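PDB 3I4K: muconate lactonizing enzyme from Corynebacterium glutamicum, which belongs to the enolase superfamily, pairing an enolase-type N-terminal domain with a TIM-barrel-like domain that holds a magnesium ion. Local coordinates for residues 263-277 against 292-306. Residues are numbered along the deposited sequence; the frame is centred on the assembly and turned at random.
Sequences VVKAQAADVIALKTT and AEAGGLACHGATSLE
L297 reaches into an apolar cluster where its CD1 lies 3.6 Å from V264 CG2 and also meets V263 CG1 and I272 CD1, with A292 CB touching I272 CD1 from the helical side. The cluster packs helix 257-266 (V263, V264) against the base of a right-handed beta-alpha-beta crossover in the barrel domain, strand 271-274 (I272), helix 282-294 (A292) and strand 298-301, L297 lying in its second loop. With CG turned anti to the carbonyl carbon (chi1 -53°), L297 brings both methyls against A269 O; valine and leucine methyls spread to fill the junction, while small A292 lets I272 CD1 close on the helix. Farther along, I272, L274 and C299 face helix 282-294, L274 CD2 resting 4.0 Å from C299 SG, while on the other face A273 CB meets CB of A302, just past the second strand. The parallel strands are joined by backbone bonds, the straightest from H300 N to I272 O (171°). At the C-terminal end the extended K275 lays its CG tightly on A302 CB (3.4 Å), and its NZ bonds to D251, a magnesium ligand, and to a water that also meets S304 OG. Beyond it, E306 OE2 is gripped twice: S304 N comes from above the carboxylate plane, and T277 OG1 donates to the anti lone pair at 2.9 Å.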
loop_
_atom_site.group_PDB
_atom_site.type_symbol
_atom_site.label_atom_id
_atom_site.label_comp_id
_atom_site.label_asym_id
_atom_site.label_seq_id
_atom_site.Cartn_x
_atom_site.Cartn_y
_atom_site.Cartn_z
ATOM N N VAL A 263 7.369 9.953 11.634
ATOM C CA VAL A 263 6.739 9.742 12.931
ATOM C C VAL A 263 7.162 8.375 13.482
ATOM O O VAL A 263 7.432 8.231 14.670
ATOM C CB VAL A 263 5.191 9.834 12.801
ATOM C CG1 VAL A 263 4.512 9.231 14.007
ATOM C CG2 VAL A 263 4.780 11.302 12.655
ATOM N N VAL A 264 7.231 7.368 12.617
ATOM C CA VAL A 264 7.641 6.033 13.052
ATOM C C VAL A 264 9.063 6.078 13.608
ATOM O O VAL A 264 9.338 5.548 14.687
ATOM C CB VAL A 264 7.585 5.015 11.886
ATOM C CG1 VAL A 264 8.362 3.733 12.250
ATOM C CG2 VAL A 264 6.147 4.672 11.571
ATOM N N LYS A 265 9.964 6.712 12.872
ATOM C CA LYS A 265 11.347 6.821 13.315
ATOM C C LYS A 265 11.509 7.653 14.585
ATOM O O LYS A 265 12.420 7.420 15.365
ATOM C CB LYS A 265 12.217 7.438 12.228
ATOM C CG LYS A 265 12.440 6.588 10.991
ATOM C CD LYS A 265 13.364 7.356 10.055
ATOM C CE LYS A 265 13.439 6.743 8.674
ATOM N NZ LYS A 265 14.184 7.659 7.753
ATOM N N ALA A 266 10.640 8.637 14.791
ATOM C CA ALA A 266 10.753 9.475 15.985
ATOM C C ALA A 266 9.942 8.940 17.171
ATOM O O ALA A 266 9.987 9.517 18.256
ATOM C CB ALA A 266 10.316 10.886 15.665
ATOM N N GLN A 267 9.210 7.847 16.948
ATOM C CA GLN A 267 8.357 7.228 17.961
ATOM C C GLN A 267 7.507 8.334 18.529
ATOM O O GLN A 267 7.305 8.426 19.734
ATOM C CB GLN A 267 9.193 6.587 19.072
ATOM C CG GLN A 267 10.219 5.580 18.568
ATOM C CD GLN A 267 10.872 4.796 19.691
ATOM O OE1 GLN A 267 11.221 5.354 20.730
ATOM N NE2 GLN A 267 11.053 3.496 19.480
ATOM N N ALA A 268 6.988 9.159 17.625
ATOM C CA ALA A 268 6.203 10.332 17.982
ATOM C C ALA A 268 4.718 10.138 18.280
ATOM O O ALA A 268 4.076 11.054 18.825
ATOM C CB ALA A 268 6.381 11.400 16.880
ATOM N N ALA A 269 4.169 8.970 17.941
ATOM C CA ALA A 269 2.748 8.735 18.172
ATOM C C ALA A 269 2.301 7.283 18.069
ATOM O O ALA A 269 2.770 6.533 17.207
ATOM C CB ALA A 269 1.926 9.576 17.198
ATOM N N ASP A 270 1.368 6.909 18.944
ATOM C CA ASP A 270 0.805 5.567 18.965
ATOM C C ASP A 270 -0.228 5.435 17.864
ATOM O O ASP A 270 -0.476 4.342 17.360
ATOM C CB ASP A 270 0.111 5.290 20.300
ATOM C CG ASP A 270 1.080 5.195 21.453
ATOM O OD1 ASP A 270 0.621 5.015 22.604
ATOM O OD2 ASP A 270 2.294 5.300 21.220
ATOM N N VAL A 271 -0.833 6.552 17.483
ATOM C CA VAL A 271 -1.871 6.507 16.463
ATOM C C VAL A 271 -1.710 7.562 15.381
ATOM O O VAL A 271 -1.214 8.658 15.635
ATOM C CB VAL A 271 -3.260 6.683 17.119
ATOM C CG1 VAL A 271 -4.378 6.315 16.126
ATOM C CG2 VAL A 271 -3.338 5.847 18.388
ATOM N N ILE A 272 -2.142 7.229 14.171
ATOM C CA ILE A 272 -2.078 8.165 13.054
ATOM C C ILE A 272 -3.491 8.431 12.534
ATOM O O ILE A 272 -4.239 7.495 12.238
ATOM C CB ILE A 272 -1.237 7.617 11.887
ATOM C CG1 ILE A 272 0.249 7.622 12.272
ATOM C CG2 ILE A 272 -1.460 8.472 10.631
ATOM C CD1 ILE A 272 1.158 7.197 11.154
ATOM N N ALA A 273 -3.851 9.709 12.435
ATOM C CA ALA A 273 -5.173 10.095 11.938
ATOM C C ALA A 273 -5.112 10.017 10.420
ATOM O O ALA A 273 -4.618 10.928 9.765
ATOM C CB ALA A 273 -5.511 11.522 12.389
ATOM N N LEU A 274 -5.595 8.909 9.868
ATOM C CA LEU A 274 -5.578 8.696 8.429
ATOM C C LEU A 274 -6.850 9.225 7.775
ATOM O O LEU A 274 -7.955 8.828 8.127
ATOM C CB LEU A 274 -5.362 7.199 8.160
ATOM C CG LEU A 274 -5.705 6.378 6.914
ATOM C CD1 LEU A 274 -5.872 7.218 5.664
ATOM C CD2 LEU A 274 -4.598 5.340 6.755
ATOM N N LYS A 275 -6.673 10.146 6.834
ATOM C CA LYS A 275 -7.786 10.762 6.123
ATOM C C LYS A 275 -7.487 10.684 4.630
ATOM O O LYS A 275 -6.448 11.173 4.169
ATOM C CB LYS A 275 -7.922 12.233 6.528
ATOM C CG LYS A 275 -7.945 12.484 8.023
ATOM C CD LYS A 275 -8.081 13.981 8.324
ATOM C CE LYS A 275 -8.082 14.246 9.829
ATOM N NZ LYS A 275 -8.016 15.690 10.156
ATOM N N THR A 276 -8.397 10.076 3.876
ATOM C CA THR A 276 -8.210 9.929 2.440
ATOM C C THR A 276 -8.044 11.274 1.743
ATOM O O THR A 276 -7.364 11.376 0.724
ATOM C CB THR A 276 -9.388 9.141 1.822
ATOM O OG1 THR A 276 -10.633 9.773 2.171
ATOM C CG2 THR A 276 -9.391 7.712 2.359
ATOM N N THR A 277 -8.644 12.312 2.310
ATOM C CA THR A 277 -8.541 13.643 1.729
ATOM C C THR A 277 -7.163 14.273 1.954
ATOM O O THR A 277 -6.511 14.728 1.005
ATOM C CB THR A 277 -9.638 14.582 2.292
ATOM O OG1 THR A 277 -9.734 14.425 3.715
ATOM C CG2 THR A 277 -10.994 14.248 1.661
ATOM N N ALA A 292 2.401 2.803 8.721
ATOM C CA ALA A 292 1.957 2.784 10.114
ATOM C C ALA A 292 1.921 1.339 10.648
ATOM O O ALA A 292 2.499 1.028 11.699
ATOM C CB ALA A 292 0.567 3.423 10.221
ATOM N N GLU A 293 1.237 0.462 9.918
ATOM C CA GLU A 293 1.117 -0.940 10.301
ATOM C C GLU A 293 2.485 -1.617 10.512
ATOM O O GLU A 293 2.673 -2.380 11.465
ATOM C CB GLU A 293 0.328 -1.689 9.230
ATOM C CG GLU A 293 0.257 -3.180 9.430
ATOM C CD GLU A 293 -0.509 -3.870 8.317
ATOM O OE1 GLU A 293 -0.138 -3.713 7.125
ATOM O OE2 GLU A 293 -1.491 -4.563 8.642
ATOM N N ALA A 294 3.441 -1.327 9.637
ATOM C CA ALA A 294 4.765 -1.928 9.770
ATOM C C ALA A 294 5.508 -1.461 11.038
ATOM O O ALA A 294 6.273 -2.223 11.643
ATOM C CB ALA A 294 5.589 -1.626 8.530
ATOM N N GLY A 295 5.288 -0.205 11.427
ATOM C CA GLY A 295 5.934 0.332 12.612
ATOM C C GLY A 295 5.109 0.096 13.869
ATOM O O GLY A 295 5.449 0.593 14.946
ATOM N N GLY A 296 4.024 -0.668 13.732
ATOM C CA GLY A 296 3.162 -0.962 14.862
ATOM C C GLY A 296 2.274 0.209 15.275
ATOM O O GLY A 296 1.747 0.234 16.389
ATOM N N LEU A 297 2.091 1.181 14.388
ATOM C CA LEU A 297 1.262 2.335 14.736
ATOM C C LEU A 297 -0.176 2.146 14.249
ATOM O O LEU A 297 -0.415 1.855 13.079
ATOM C CB LEU A 297 1.854 3.618 14.144
ATOM C CG LEU A 297 3.330 3.924 14.447
ATOM C CD1 LEU A 297 3.632 5.347 13.990
ATOM C CD2 LEU A 297 3.632 3.784 15.929
ATOM N N ALA A 298 -1.130 2.301 15.156
ATOM C CA ALA A 298 -2.535 2.149 14.798
ATOM C C ALA A 298 -2.978 3.283 13.886
ATOM O O ALA A 298 -2.415 4.378 13.931
ATOM C CB ALA A 298 -3.387 2.144 16.052
ATOM N N CYS A 299 -3.968 3.005 13.041
ATOM C CA CYS A 299 -4.528 4.027 12.162
ATOM C C CYS A 299 -5.994 4.238 12.568
ATOM O O CYS A 299 -6.723 3.285 12.853
ATOM C CB CYS A 299 -4.452 3.611 10.688
ATOM S SG CYS A 299 -2.802 3.725 9.930
ATOM N N HIS A 300 -6.391 5.501 12.632
ATOM C CA HIS A 300 -7.753 5.895 12.987
ATOM C C HIS A 300 -8.423 6.384 11.700
ATOM O O HIS A 300 -7.790 7.063 10.887
ATOM C CB HIS A 300 -7.694 7.033 14.010
ATOM C CG HIS A 300 -9.036 7.505 14.492
ATOM N ND1 HIS A 300 -9.839 6.752 15.322
ATOM C CD2 HIS A 300 -9.672 8.691 14.333
ATOM C CE1 HIS A 300 -10.906 7.457 15.661
ATOM N NE2 HIS A 300 -10.827 8.638 15.075
ATOM N N GLY A 301 -9.686 6.022 11.494
ATOM C CA GLY A 301 -10.387 6.487 10.307
ATOM C C GLY A 301 -10.793 7.930 10.570
ATOM O O GLY A 301 -11.945 8.203 10.912
ATOM N N ALA A 302 -9.841 8.853 10.410
ATOM C CA ALA A 302 -10.071 10.273 10.667
ATOM C C ALA A 302 -10.827 11.018 9.564
ATOM O O ALA A 302 -10.871 10.593 8.404
ATOM C CB ALA A 302 -8.726 10.978 10.955
ATOM N N THR A 303 -11.390 12.159 9.941
ATOM C CA THR A 303 -12.171 12.967 9.016
ATOM C C THR A 303 -11.710 14.407 8.927
ATOM O O THR A 303 -11.210 14.980 9.899
ATOM C CB THR A 303 -13.666 12.971 9.418
ATOM O OG1 THR A 303 -14.426 13.656 8.422
ATOM C CG2 THR A 303 -13.866 13.660 10.759
ATOM N N SER A 304 -11.863 14.974 7.736
ATOM C CA SER A 304 -11.528 16.363 7.487
ATOM C C SER A 304 -12.888 17.054 7.415
ATOM O O SER A 304 -13.026 18.127 6.817
ATOM C CB SER A 304 -10.807 16.504 6.148
ATOM O OG SER A 304 -9.504 15.962 6.218
ATOM N N LEU A 305 -13.879 16.415 8.043
ATOM C CA LEU A 305 -15.262 16.882 8.043
ATOM C C LEU A 305 -15.778 16.840 6.613
ATOM O O LEU A 305 -16.299 17.831 6.089
ATOM C CB LEU A 305 -15.375 18.302 8.607
ATOM C CG LEU A 305 -15.665 18.460 10.104
ATOM C CD1 LEU A 305 -15.557 17.133 10.856
ATOM C CD2 LEU A 305 -14.693 19.488 10.664
ATOM N N GLU A 306 -15.609 15.681 5.982
ATOM C CA GLU A 306 -16.066 15.480 4.610
ATOM C C GLU A 306 -17.582 15.447 4.559
ATOM O O GLU A 306 -18.243 15.142 5.559
ATOM C CB GLU A 306 -15.565 14.142 4.038
ATOM C CG GLU A 306 -14.054 14.000 3.883
ATOM C CD GLU A 306 -13.355 13.611 5.171
ATOM O OE1 GLU A 306 -14.044 13.377 6.186
ATOM O OE2 GLU A 306 -12.111 13.535 5.161
HETATM O O HOH W 1 0.869 2.096 18.551
HETATM O O HOH W 2 -10.288 8.305 6.987
HETATM O O HOH W 3 -8.197 17.313 8.124
#